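Local coordinates for protein putative esterase PA1618 (Pseudomonas aeruginosa, PDB 4QD8) that probably hydrolyses acyl-CoA thioesters as a hotdog-fold thioesterase of the PaaI family, and binds phenacyl-CoA, at residues S2-T7 against S71-D76; L37-P42 against E64-M69; V87-L92 against P127-R132; W116-S121 against A131-A136. All coordinates share one frame; numbering follows the deposited sequence.

Interaction 1: S2-T7 against S71-D76; sequences SLWRQT and SYLCVD
Arg5 and Gln6 both give their backbone N-H to one acceptor, the carbonyl oxygen of Leu73. Arg5 N lies 2.8 Å from Leu73 O, in the carbonyl plane. Gln6 N lies 3.0 Å from Leu73 O and is tilted from that plane. These two bonds tie the N-terminal segment to the chain just after the last turn of the helix.

Most apolar contacts gather round Trp4. Its CE3 is 3.7 Å from Leu73 CB. Cys74 SG comes 3.6 Å from Trp4 CE3 and approaches the ring at a slant, 62° off the normal, as a sulfur-aromatic contact. Leu3 CB sits over one face of the indole, and Leu3 CD2 touches the same sulfur. Separately, Gln6 lays its CG against Leu73 CD2, at 3.6 Å.

The charged contact is looser. With CG anti to the backbone N (chi1 -174°), the extended Arg5 chain runs past Val75 O to Asp76. The guanidinium and carboxylate planes are stacked, 15° apart. Arg5 NH2 is 3.7 Å from Asp76 OD1, a long salt bridge in which no N-H points at the oxygen. Asp76 OD1 also has a hydrogen bond with Ser78 OG.

Trp4 NE1 is bonded to Asp33 O. Leu3, Trp4 and Cys74 all pack on Trp116, so the contact joins the N-terminus, the end of helix 56-72 and strand 113-121.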
loop_
_atom_site.group_PDB
_atom_site.type_symbol
_atom_site.label_atom_id
_atom_site.label_comp_id
_atom_site.label_asym_id
_atom_site.label_seq_id
_atom_site.Cartn_x
_atom_site.Cartn_y
_atom_site.Cartn_z
ATOM N N SER A 2 -12.145 -20.792 -16.090
ATOM C CA SER A 2 -13.251 -20.595 -15.155
ATOM C C SER A 2 -13.323 -19.142 -14.714
ATOM O O SER A 2 -14.376 -18.510 -14.778
ATOM C CB SER A 2 -13.111 -21.508 -13.940
ATOM O OG SER A 2 -13.564 -22.822 -14.232
ATOM N N LEU A 3 -12.182 -18.620 -14.272
ATOM C CA LEU A 3 -12.050 -17.213 -13.932
ATOM C C LEU A 3 -12.280 -16.407 -15.196
ATOM O O LEU A 3 -12.820 -15.301 -15.170
ATOM C CB LEU A 3 -10.609 -16.961 -13.478
ATOM C CG LEU A 3 -10.250 -16.110 -12.271
ATOM C CD1 LEU A 3 -8.736 -15.948 -12.219
ATOM C CD2 LEU A 3 -10.918 -14.779 -12.332
ATOM N N TRP A 4 -11.836 -16.973 -16.311
ATOM C CA TRP A 4 -11.621 -16.198 -17.524
ATOM C C TRP A 4 -12.869 -16.012 -18.362
ATOM O O TRP A 4 -13.719 -16.908 -18.423
ATOM C CB TRP A 4 -10.539 -16.877 -18.370
ATOM C CG TRP A 4 -9.354 -17.273 -17.560
ATOM C CD1 TRP A 4 -8.904 -18.537 -17.311
ATOM C CD2 TRP A 4 -8.473 -16.388 -16.869
ATOM N NE1 TRP A 4 -7.790 -18.492 -16.507
ATOM C CE2 TRP A 4 -7.507 -17.180 -16.220
ATOM C CE3 TRP A 4 -8.411 -14.994 -16.733
ATOM C CZ2 TRP A 4 -6.478 -16.624 -15.453
ATOM C CZ3 TRP A 4 -7.401 -14.442 -15.966
ATOM C CH2 TRP A 4 -6.441 -15.258 -15.343
ATOM N N ARG A 5 -12.971 -14.852 -19.008
ATOM C CA ARG A 5 -13.962 -14.644 -20.055
ATOM C C ARG A 5 -13.339 -15.045 -21.378
ATOM O O ARG A 5 -13.813 -15.965 -22.048
ATOM C CB ARG A 5 -14.405 -13.189 -20.122
ATOM C CG ARG A 5 -15.540 -12.931 -21.096
ATOM C CD ARG A 5 -15.956 -11.499 -21.001
ATOM N NE ARG A 5 -17.240 -11.215 -21.636
ATOM C CZ ARG A 5 -17.378 -10.790 -22.887
ATOM N NH1 ARG A 5 -16.311 -10.626 -23.662
ATOM N NH2 ARG A 5 -18.586 -10.531 -23.368
ATOM N N GLN A 6 -12.271 -14.347 -21.754
ATOM C CA GLN A 6 -11.447 -14.800 -22.865
ATOM C C GLN A 6 -10.468 -15.875 -22.406
ATOM O O GLN A 6 -9.684 -15.659 -21.476
ATOM C CB GLN A 6 -10.690 -13.640 -23.503
ATOM C CG GLN A 6 -9.553 -14.121 -24.387
ATOM C CD GLN A 6 -9.479 -13.405 -25.716
ATOM O OE1 GLN A 6 -9.961 -13.913 -26.735
ATOM N NE2 GLN A 6 -8.862 -12.222 -25.722
ATOM N N THR A 7 -10.514 -17.035 -23.053
ATOM C CA THR A 7 -9.580 -18.116 -22.758
ATOM C C THR A 7 -8.151 -17.649 -23.031
ATOM O O THR A 7 -7.867 -17.137 -24.105
ATOM C CB THR A 7 -9.886 -19.353 -23.605
ATOM O OG1 THR A 7 -11.154 -19.889 -23.213
ATOM C CG2 THR A 7 -8.831 -20.417 -23.403
ATOM N N SER A 71 -6.814 -8.999 -15.970
ATOM C CA SER A 71 -8.052 -8.205 -16.023
ATOM C C SER A 71 -8.636 -8.140 -17.421
ATOM O O SER A 71 -9.846 -8.264 -17.599
ATOM C CB SER A 71 -7.828 -6.790 -15.498
ATOM O OG SER A 71 -7.982 -6.769 -14.101
ATOM N N TYR A 72 -7.776 -7.948 -18.412
ATOM C CA TYR A 72 -8.241 -7.920 -19.791
ATOM C C TYR A 72 -8.928 -9.204 -20.224
ATOM O O TYR A 72 -9.869 -9.163 -21.022
ATOM C CB TYR A 72 -7.095 -7.562 -20.727
ATOM C CG TYR A 72 -7.100 -6.096 -21.022
ATOM C CD1 TYR A 72 -7.989 -5.567 -21.953
ATOM C CD2 TYR A 72 -6.254 -5.225 -20.342
ATOM C CE1 TYR A 72 -8.017 -4.209 -22.223
ATOM C CE2 TYR A 72 -6.274 -3.871 -20.604
ATOM C CZ TYR A 72 -7.155 -3.369 -21.547
ATOM O OH TYR A 72 -7.167 -2.022 -21.808
ATOM N N LEU A 73 -8.500 -10.325 -19.660
ATOM C CA LEU A 73 -9.066 -11.633 -19.994
ATOM C C LEU A 73 -10.357 -11.892 -19.228
ATOM O O LEU A 73 -11.007 -12.918 -19.427
ATOM C CB LEU A 73 -8.061 -12.743 -19.671
ATOM C CG LEU A 73 -6.774 -12.770 -20.498
ATOM C CD1 LEU A 73 -5.761 -13.700 -19.897
ATOM C CD2 LEU A 73 -7.106 -13.205 -21.927
ATOM N N CYS A 74 -10.718 -10.966 -18.344
ATOM C CA CYS A 74 -11.904 -11.138 -17.504
ATOM C C CYS A 74 -13.028 -10.153 -17.806
ATOM O O CYS A 74 -14.158 -10.356 -17.363
ATOM C CB CYS A 74 -11.541 -11.045 -16.020
ATOM S SG CYS A 74 -10.579 -12.431 -15.401
ATOM N N VAL A 75 -12.738 -9.089 -18.541
ATOM C CA VAL A 75 -13.799 -8.139 -18.878
ATOM C C VAL A 75 -14.345 -8.323 -20.278
ATOM O O VAL A 75 -13.748 -9.001 -21.112
ATOM C CB VAL A 75 -13.354 -6.666 -18.750
ATOM C CG1 VAL A 75 -12.917 -6.370 -17.338
ATOM C CG2 VAL A 75 -12.266 -6.346 -19.758
ATOM N N ASP A 76 -15.503 -7.712 -20.508
ATOM C CA ASP A 76 -16.070 -7.574 -21.833
ATOM C C ASP A 76 -15.330 -6.451 -22.547
ATOM O O ASP A 76 -15.613 -5.272 -22.339
ATOM C CB ASP A 76 -17.557 -7.230 -21.712
ATOM C CG ASP A 76 -18.235 -7.037 -23.059
ATOM O OD1 ASP A 76 -17.554 -7.058 -24.110
ATOM O OD2 ASP A 76 -19.469 -6.842 -23.058
#

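Interaction 2: L37-P42 against E64-M69; sequences LTASMP and ESLGSM
Leu37 and Leu66 meet as branched aliphatic chains, with no ring, amide or charged plane of either segment stacked between them. The flat group that they touch is the peptide carbonyl of Leu37. Both methyls of Leu66 approach it, with CD1 and CD2 each 3.7 Å from Leu37 O. No hydrogen bond crosses the contact.

Leu66 CD1 does most of the touching. It lies 3.6 Å from Leu37 CG and 4.1 Å from Ala39 CB, and so fits between two alternate residues on one face of the strand. In Leu66, CG is anti to the backbone N (chi1 179°), which carries the branched end out from the helix to the strand. The two leucines lie alongside one another, pointing opposite ways. Leu37 CD2 also makes a looser contact with Met69 CG, at 4.4 Å.

This is the core of the hotdog fold, in which the long helix 56-72 is wrapped by a curved antiparallel sheet. Strand 37-42 and helix 64-69 run nearly antiparallel, at 153°, with their axes 8.8 Å apart at closest approach. Phe29 of strand 28-32 packs on both Leu66 and Met69, and Ala102 of strand 99-106 also touches Leu66. Within the helix, Ser68 OG donates to Glu64 O at 2.7 Å. Ser68 N reaches the same oxygen from the opposite face of the carbonyl plane.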
loop_
_atom_site.group_PDB
_atom_site.type_symbol
_atom_site.label_atom_id
_atom_site.label_comp_id
_atom_site.label_asym_id
_atom_site.label_seq_id
_atom_site.Cartn_x
_atom_site.Cartn_y
_atom_site.Cartn_z
ATOM N N LEU A 37 -2.833 -17.111 -13.642
ATOM C CA LEU A 37 -2.067 -16.808 -14.842
ATOM C C LEU A 37 -0.631 -16.576 -14.383
ATOM O O LEU A 37 -0.410 -15.972 -13.337
ATOM C CB LEU A 37 -2.635 -15.567 -15.531
ATOM C CG LEU A 37 -1.969 -15.121 -16.838
ATOM C CD1 LEU A 37 -2.014 -16.213 -17.907
ATOM C CD2 LEU A 37 -2.571 -13.814 -17.360
ATOM N N THR A 38 0.339 -17.087 -15.144
ATOM C CA THR A 38 1.746 -17.082 -14.716
ATOM C C THR A 38 2.636 -16.458 -15.795
ATOM O O THR A 38 2.469 -16.746 -16.981
ATOM C CB THR A 38 2.232 -18.527 -14.420
ATOM O OG1 THR A 38 1.458 -19.098 -13.350
ATOM C CG2 THR A 38 3.711 -18.547 -14.041
ATOM N N ALA A 39 3.564 -15.584 -15.383
ATOM C CA ALA A 39 4.548 -14.991 -16.293
ATOM C C ALA A 39 5.882 -14.912 -15.576
ATOM O O ALA A 39 5.918 -14.818 -14.358
ATOM C CB ALA A 39 4.119 -13.584 -16.722
ATOM N N SER A 40 6.973 -14.932 -16.334
ATOM C CA SER A 40 8.305 -14.831 -15.756
ATOM C C SER A 40 9.112 -13.763 -16.471
ATOM O O SER A 40 8.719 -13.284 -17.538
ATOM C CB SER A 40 9.029 -16.171 -15.828
ATOM O OG SER A 40 9.365 -16.476 -17.170
ATOM N N MET A 41 10.238 -13.383 -15.879
ATOM C CA MET A 41 11.051 -12.300 -16.398
ATOM C C MET A 41 12.492 -12.600 -16.038
ATOM O O MET A 41 12.757 -13.081 -14.944
ATOM C CB MET A 41 10.629 -10.992 -15.733
ATOM C CG MET A 41 11.268 -9.723 -16.297
ATOM S SD MET A 41 10.635 -8.242 -15.478
ATOM C CE MET A 41 11.119 -8.580 -13.792
ATOM N N PRO A 42 13.429 -12.318 -16.955
ATOM C CA PRO A 42 14.846 -12.527 -16.621
ATOM C C PRO A 42 15.353 -11.556 -15.565
ATOM O O PRO A 42 14.893 -10.410 -15.493
ATOM C CB PRO A 42 15.564 -12.247 -17.949
ATOM C CG PRO A 42 14.613 -11.347 -18.705
ATOM C CD PRO A 42 13.250 -11.877 -18.349
ATOM N N GLU A 64 2.381 -5.894 -12.553
ATOM C CA GLU A 64 1.337 -5.079 -13.186
ATOM C C GLU A 64 1.041 -5.546 -14.614
ATOM O O GLU A 64 -0.113 -5.498 -15.048
ATOM C CB GLU A 64 1.657 -3.574 -13.113
ATOM C CG GLU A 64 0.468 -2.717 -13.521
ATOM C CD GLU A 64 0.378 -1.358 -12.820
ATOM O OE1 GLU A 64 0.965 -1.146 -11.720
ATOM O OE2 GLU A 64 -0.330 -0.514 -13.390
ATOM N N SER A 65 2.057 -6.027 -15.334
ATOM C CA SER A 65 1.834 -6.622 -16.655
ATOM C C SER A 65 0.919 -7.823 -16.527
ATOM O O SER A 65 -0.024 -7.983 -17.300
ATOM C CB SER A 65 3.150 -7.107 -17.287
ATOM O OG SER A 65 3.768 -6.085 -18.041
ATOM N N LEU A 66 1.223 -8.668 -15.552
ATOM C CA LEU A 66 0.518 -9.916 -15.350
ATOM C C LEU A 66 -0.914 -9.649 -14.920
ATOM O O LEU A 66 -1.848 -10.167 -15.514
ATOM C CB LEU A 66 1.247 -10.764 -14.300
ATOM C CG LEU A 66 0.608 -12.107 -13.970
ATOM C CD1 LEU A 66 0.392 -12.913 -15.251
ATOM C CD2 LEU A 66 1.496 -12.868 -13.009
ATOM N N GLY A 67 -1.093 -8.818 -13.898
ATOM C CA GLY A 67 -2.432 -8.514 -13.419
ATOM C C GLY A 67 -3.285 -7.747 -14.411
ATOM O O GLY A 67 -4.501 -7.972 -14.480
ATOM N N SER A 68 -2.680 -6.840 -15.172
ATOM C CA SER A 68 -3.446 -6.083 -16.162
ATOM C C SER A 68 -3.934 -7.000 -17.276
ATOM O O SER A 68 -5.067 -6.866 -17.755
ATOM C CB SER A 68 -2.623 -4.939 -16.744
ATOM O OG SER A 68 -2.275 -4.028 -15.714
ATOM N N MET A 69 -3.085 -7.937 -17.678
ATOM C CA MET A 69 -3.466 -8.896 -18.712
ATOM C C MET A 69 -4.561 -9.811 -18.180
ATOM O O MET A 69 -5.531 -10.120 -18.884
ATOM C CB MET A 69 -2.267 -9.724 -19.163
ATOM C CG MET A 69 -2.555 -10.586 -20.376
ATOM S SD MET A 69 -2.801 -9.550 -21.829
ATOM C CE MET A 69 -1.115 -9.027 -22.150
#

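Interaction 3: V87-L92 against P127-R132; sequences VNANHL and PSCIAR
Asn88 and Arg132 form an antiparallel hydrogen-bonded pair, and so do Asn90 and Ile130. The strands run at 160° to each other. Asn88 N donates to Arg132 O at 3.0 Å, and Arg132 N returns a bond to Asn88 O at 2.9 Å. Asn90 N bonds Ile130 O at 2.8 Å. At the strand end, Leu92 N bonds Ser128 O at 2.9 Å, but comes from above the carbonyl plane, 49° out of it.

Ala89 and Ala131 are a non-hydrogen-bonded pair with CA atoms only 4.0 Å apart. Their methyls point to the face that carries His91 and Cys129. There Cys129 SG approaches the His91 ring obliquely, 3.9 Å from His91 ND1. The other nitrogen, His91 NE2, is bonded to Glu64 of the second subunit.

On the other face, Asn88 CG is tucked between its own backbone N and carbonyl carbon (chi1 58°). This brings ND2 over one face of the Arg132 guanidinium, 3.7 Å from Arg132 NH2. That is a packing contact, since Asn88 ND2 is hydrogen-bonded to Glu86 OE1. Asn88 OD1 is bonded to Arg132 of the third subunit. Leu92 CD1 packs on Pro127 CB.

Ser128 and Cys129 both lie opposite Leu120 as a classic beta bulge. Strand 87-91 also pairs with a strand of the second subunit. A sheet continued across the interface in this way is characteristic of hotdog-fold dimers.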
loop_
_atom_site.group_PDB
_atom_site.type_symbol
_atom_site.label_atom_id
_atom_site.label_comp_id
_atom_site.label_asym_id
_atom_site.label_seq_id
_atom_site.Cartn_x
_atom_site.Cartn_y
_atom_site.Cartn_z
ATOM N N VAL A 87 -1.263 0.068 -6.776
ATOM C CA VAL A 87 -0.427 -1.120 -6.689
ATOM C C VAL A 87 0.440 -1.004 -5.452
ATOM O O VAL A 87 0.820 0.091 -5.052
ATOM C CB VAL A 87 0.445 -1.317 -7.967
ATOM C CG1 VAL A 87 1.493 -0.201 -8.130
ATOM C CG2 VAL A 87 1.094 -2.705 -7.961
ATOM N N ASN A 88 0.739 -2.136 -4.841
ATOM C CA ASN A 88 1.647 -2.145 -3.701
ATOM C C ASN A 88 2.419 -3.450 -3.711
ATOM O O ASN A 88 1.987 -4.425 -4.314
ATOM C CB ASN A 88 0.899 -1.942 -2.381
ATOM C CG ASN A 88 -0.174 -2.999 -2.137
ATOM O OD1 ASN A 88 0.125 -4.164 -1.869
ATOM N ND2 ASN A 88 -1.435 -2.598 -2.272
ATOM N N ALA A 89 3.584 -3.463 -3.082
ATOM C CA ALA A 89 4.390 -4.680 -3.054
ATOM C C ALA A 89 5.302 -4.687 -1.842
ATOM O O ALA A 89 5.811 -3.643 -1.438
ATOM C CB ALA A 89 5.224 -4.789 -4.331
ATOM N N ASN A 90 5.481 -5.864 -1.259
ATOM C CA ASN A 90 6.606 -6.073 -0.331
ATOM C C ASN A 90 7.734 -6.794 -1.047
ATOM O O ASN A 90 7.522 -7.837 -1.658
ATOM C CB ASN A 90 6.169 -6.892 0.886
ATOM C CG ASN A 90 5.642 -6.032 2.009
ATOM O OD1 ASN A 90 6.366 -5.703 2.964
ATOM N ND2 ASN A 90 4.383 -5.653 1.910
ATOM N N HIS A 91 8.942 -6.234 -0.957
ATOM C CA HIS A 91 10.145 -6.870 -1.455
ATOM C C HIS A 91 10.729 -7.744 -0.339
ATOM O O HIS A 91 11.174 -7.244 0.694
ATOM C CB HIS A 91 11.140 -5.793 -1.931
ATOM C CG HIS A 91 10.568 -4.854 -2.949
ATOM N ND1 HIS A 91 10.032 -5.289 -4.150
ATOM C CD2 HIS A 91 10.453 -3.506 -2.957
ATOM C CE1 HIS A 91 9.612 -4.249 -4.841
ATOM N NE2 HIS A 91 9.848 -3.152 -4.144
ATOM N N LEU A 92 10.667 -9.054 -0.545
ATOM C CA LEU A 92 10.970 -10.045 0.482
ATOM C C LEU A 92 12.416 -10.539 0.451
ATOM O O LEU A 92 13.064 -10.654 1.493
ATOM C CB LEU A 92 10.057 -11.253 0.322
ATOM C CG LEU A 92 8.566 -10.931 0.245
ATOM C CD1 LEU A 92 7.789 -12.199 -0.043
ATOM C CD2 LEU A 92 8.095 -10.272 1.550
ATOM N N PRO A 127 9.800 -17.220 -1.826
ATOM C CA PRO A 127 9.106 -15.948 -2.089
ATOM C C PRO A 127 10.073 -14.766 -2.136
ATOM O O PRO A 127 10.861 -14.567 -1.191
ATOM C CB PRO A 127 8.176 -15.808 -0.883
ATOM C CG PRO A 127 7.845 -17.229 -0.506
ATOM C CD PRO A 127 9.139 -18.004 -0.766
ATOM N N SER A 128 10.004 -13.983 -3.214
ATOM C CA SER A 128 10.896 -12.843 -3.392
ATOM C C SER A 128 10.147 -11.514 -3.337
ATOM O O SER A 128 10.722 -10.483 -3.021
ATOM C CB SER A 128 11.665 -12.943 -4.711
ATOM O OG SER A 128 10.786 -12.959 -5.833
ATOM N N CYS A 129 8.860 -11.544 -3.680
ATOM C CA CYS A 129 8.052 -10.326 -3.656
ATOM C C CYS A 129 6.584 -10.742 -3.604
ATOM O O CYS A 129 6.202 -11.772 -4.165
ATOM C CB CYS A 129 8.347 -9.478 -4.907
ATOM S SG CYS A 129 7.359 -7.979 -5.118
ATOM N N ILE A 130 5.768 -9.963 -2.897
ATOM C CA ILE A 130 4.329 -10.166 -2.969
ATOM C C ILE A 130 3.711 -8.836 -3.351
ATOM O O ILE A 130 4.073 -7.802 -2.793
ATOM C CB ILE A 130 3.713 -10.719 -1.656
ATOM C CG1 ILE A 130 2.183 -10.787 -1.781
ATOM C CG2 ILE A 130 4.124 -9.874 -0.424
ATOM C CD1 ILE A 130 1.533 -11.563 -0.638
ATOM N N ALA A 131 2.795 -8.847 -4.317
ATOM C CA ALA A 131 2.190 -7.605 -4.778
ATOM C C ALA A 131 0.683 -7.713 -4.702
ATOM O O ALA A 131 0.131 -8.807 -4.791
ATOM C CB ALA A 131 2.623 -7.279 -6.205
ATOM N N ARG A 132 0.022 -6.577 -4.528
ATOM C CA ARG A 132 -1.427 -6.543 -4.709
ATOM C C ARG A 132 -1.784 -5.416 -5.660
ATOM O O ARG A 132 -1.281 -4.285 -5.558
ATOM C CB ARG A 132 -2.176 -6.441 -3.374
ATOM C CG ARG A 132 -3.680 -6.760 -3.524
ATOM C CD ARG A 132 -4.391 -6.916 -2.178
ATOM N NE ARG A 132 -4.531 -5.636 -1.505
ATOM C CZ ARG A 132 -3.782 -5.225 -0.489
ATOM N NH1 ARG A 132 -2.850 -6.021 0.027
ATOM N NH2 ARG A 132 -3.982 -4.021 0.022
#

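Interaction 4: W116-S121 against A131-A136; sequences WDIRLS and ARLTMA
The beta hairpin of strands 113-121 and 127-139 is joined here, with Trp116 paired to Leu133 and Ile118 to Ala131. Both are antiparallel hydrogen-bonded pairs. Trp116 N gives a bond to Leu133 O at 2.8 Å, and Leu133 N answers to Trp116 O. Ala131 N donates to Ile118 O at 2.8 Å, nearly straight at 171°. The Ile118 N bond to Ala131 O is the fourth. Asp117 and Arg132, between these pairs, are a non-hydrogen-bonded pair.

One face of the hairpin turns to helix 56-72 and is mainly apolar. Ile118 CD1 reaches diagonally across to Leu133 CB, at 4.0 Å. Met135 CG lies at the edge of the Trp116 ring, near its plane and 4.1 Å from Trp116 CD1. The indole NE1 bonds Ser71 OG of the helix.

The other face is polar and meets the third subunit. Arg119 NE donates to Asp117 OD1 at 3.0 Å, a salt bridge within strand 116-121, with the oxygen in the guanidinium plane. Asp117 OD1 uses its syn lone pair, the side toward OD2. A weak second bond from the same NE goes to OD2. Arg132 CG rests 3.4 Å from Trp116 O, while the far end of the arginine is directed to Asn88 of the third subunit. A water donates to Ala131 O at 2.8 Å; its approach to Asp117 OD1 is too short to be trusted.

A sheet with an apolar face on the central helix and a polar face toward another subunit is in keeping with a hotdog-fold tetramer.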
loop_
_atom_site.group_PDB
_atom_site.type_symbol
_atom_site.label_atom_id
_atom_site.label_comp_id
_atom_site.label_asym_id
_atom_site.label_seq_id
_atom_site.Cartn_x
_atom_site.Cartn_y
_atom_site.Cartn_z
ATOM N N TRP A 116 -6.073 -8.181 -7.638
ATOM C CA TRP A 116 -5.262 -9.364 -7.927
ATOM C C TRP A 116 -4.180 -9.561 -6.862
ATOM O O TRP A 116 -3.577 -8.582 -6.409
ATOM C CB TRP A 116 -4.570 -9.208 -9.292
ATOM C CG TRP A 116 -5.539 -9.189 -10.437
ATOM C CD1 TRP A 116 -6.020 -8.092 -11.087
ATOM C CD2 TRP A 116 -6.169 -10.325 -11.032
ATOM N NE1 TRP A 116 -6.916 -8.482 -12.065
ATOM C CE2 TRP A 116 -7.022 -9.849 -12.050
ATOM C CE3 TRP A 116 -6.104 -11.703 -10.798
ATOM C CZ2 TRP A 116 -7.807 -10.709 -12.844
ATOM C CZ3 TRP A 116 -6.880 -12.562 -11.599
ATOM C CH2 TRP A 116 -7.718 -12.050 -12.601
ATOM N N ASP A 117 -3.955 -10.818 -6.492
ATOM C CA ASP A 117 -2.895 -11.225 -5.572
ATOM C C ASP A 117 -1.763 -11.755 -6.449
ATOM O O ASP A 117 -1.977 -12.679 -7.240
ATOM C CB ASP A 117 -3.438 -12.330 -4.664
ATOM C CG ASP A 117 -2.369 -12.972 -3.802
ATOM O OD1 ASP A 117 -1.678 -12.259 -3.052
ATOM O OD2 ASP A 117 -2.248 -14.208 -3.856
ATOM N N ILE A 118 -0.567 -11.169 -6.365
ATOM C CA ILE A 118 0.510 -11.606 -7.253
ATOM C C ILE A 118 1.726 -12.028 -6.434
ATOM O O ILE A 118 2.252 -11.242 -5.643
ATOM C CB ILE A 118 0.859 -10.524 -8.291
ATOM C CG1 ILE A 118 -0.391 -10.221 -9.123
ATOM C CG2 ILE A 118 1.970 -11.011 -9.232
ATOM C CD1 ILE A 118 -0.473 -8.812 -9.613
ATOM N N ARG A 119 2.132 -13.287 -6.598
ATOM C CA ARG A 119 3.250 -13.844 -5.821
ATOM C C ARG A 119 4.454 -14.104 -6.727
ATOM O O ARG A 119 4.325 -14.772 -7.754
ATOM C CB ARG A 119 2.857 -15.175 -5.153
ATOM C CG ARG A 119 1.574 -15.176 -4.321
ATOM C CD ARG A 119 1.638 -14.207 -3.170
ATOM N NE ARG A 119 0.402 -14.252 -2.387
ATOM C CZ ARG A 119 0.211 -15.026 -1.322
ATOM N NH1 ARG A 119 1.184 -15.819 -0.886
ATOM N NH2 ARG A 119 -0.951 -14.992 -0.684
ATOM N N LEU A 120 5.626 -13.610 -6.326
ATOM C CA LEU A 120 6.840 -13.755 -7.128
ATOM C C LEU A 120 7.871 -14.583 -6.381
ATOM O O LEU A 120 7.968 -14.519 -5.145
ATOM C CB LEU A 120 7.452 -12.389 -7.470
ATOM C CG LEU A 120 6.801 -11.577 -8.591
ATOM C CD1 LEU A 120 5.436 -11.078 -8.159
ATOM C CD2 LEU A 120 7.680 -10.413 -8.984
ATOM N N SER A 121 8.644 -15.341 -7.146
ATOM C CA SER A 121 9.733 -16.130 -6.575
ATOM C C SER A 121 10.853 -16.307 -7.594
ATOM O O SER A 121 10.626 -16.308 -8.815
ATOM C CB SER A 121 9.216 -17.490 -6.091
ATOM O OG SER A 121 8.680 -18.231 -7.167
ATOM N N ALA A 131 2.795 -8.847 -4.317
ATOM C CA ALA A 131 2.190 -7.605 -4.778
ATOM C C ALA A 131 0.683 -7.713 -4.702
ATOM O O ALA A 131 0.131 -8.807 -4.791
ATOM C CB ALA A 131 2.623 -7.279 -6.205
ATOM N N ARG A 132 0.022 -6.577 -4.528
ATOM C CA ARG A 132 -1.427 -6.543 -4.709
ATOM C C ARG A 132 -1.784 -5.416 -5.660
ATOM O O ARG A 132 -1.281 -4.285 -5.558
ATOM C CB ARG A 132 -2.176 -6.441 -3.374
ATOM C CG ARG A 132 -3.680 -6.760 -3.524
ATOM C CD ARG A 132 -4.391 -6.916 -2.178
ATOM N NE ARG A 132 -4.531 -5.636 -1.505
ATOM C CZ ARG A 132 -3.782 -5.225 -0.489
ATOM N NH1 ARG A 132 -2.850 -6.021 0.027
ATOM N NH2 ARG A 132 -3.982 -4.021 0.022
ATOM N N LEU A 133 -2.623 -5.739 -6.637
ATOM C CA LEU A 133 -2.931 -4.789 -7.696
ATOM C C LEU A 133 -4.429 -4.530 -7.764
ATOM O O LEU A 133 -5.221 -5.473 -7.781
ATOM C CB LEU A 133 -2.484 -5.365 -9.043
ATOM C CG LEU A 133 -2.802 -4.527 -10.291
ATOM C CD1 LEU A 133 -2.100 -3.177 -10.263
ATOM C CD2 LEU A 133 -2.382 -5.342 -11.539
ATOM N N THR A 134 -4.798 -3.255 -7.766
ATOM C CA THR A 134 -6.186 -2.829 -8.014
ATOM C C THR A 134 -6.297 -2.215 -9.409
ATOM O O THR A 134 -5.632 -1.225 -9.711
ATOM C CB THR A 134 -6.620 -1.802 -6.982
ATOM O OG1 THR A 134 -6.409 -2.352 -5.678
ATOM C CG2 THR A 134 -8.118 -1.431 -7.149
ATOM N N MET A 135 -7.141 -2.815 -10.253
ATOM C CA MET A 135 -7.394 -2.321 -11.605
ATOM C C MET A 135 -8.723 -1.593 -11.618
ATOM O O MET A 135 -9.646 -1.984 -10.916
ATOM C CB MET A 135 -7.488 -3.502 -12.582
ATOM C CG MET A 135 -6.217 -4.334 -12.691
ATOM S SD MET A 135 -4.856 -3.408 -13.423
ATOM C CE MET A 135 -5.492 -3.097 -15.077
ATOM N N ALA A 136 -8.814 -0.527 -12.408
ATOM C CA ALA A 136 -10.098 0.126 -12.661
ATOM C C ALA A 136 -10.686 -0.441 -13.950
ATOM O O ALA A 136 -9.978 -0.657 -14.928
ATOM C CB ALA A 136 -9.925 1.612 -12.784
HETATM O O HOH W 1 -1.554 -9.843 -2.743
#

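How the interactions relate
Interactions 2, 3 and 4 are buried, while interaction 1 lies nearer the surface, about 15 Å from the chain centre to its own centre. Interactions 1 and 2 use the same helix, 56-72: one holds the end of the helix, the other the turns just before it. They touch where Trp4 and Leu73 pack on Leu37. Interactions 3 and 4 share Ala131 and Arg132, because strand 127-139 lies between strands 80-91 and 113-121. Both are backbone ladders whose polar face meets the third subunit. Interaction 2 is purely apolar across its segments. Interaction 1 mixes two loop hydrogen bonds, a sulfur-aromatic contact and a long salt bridge. The helix end in interaction 1 also meets interaction 4 through Trp116.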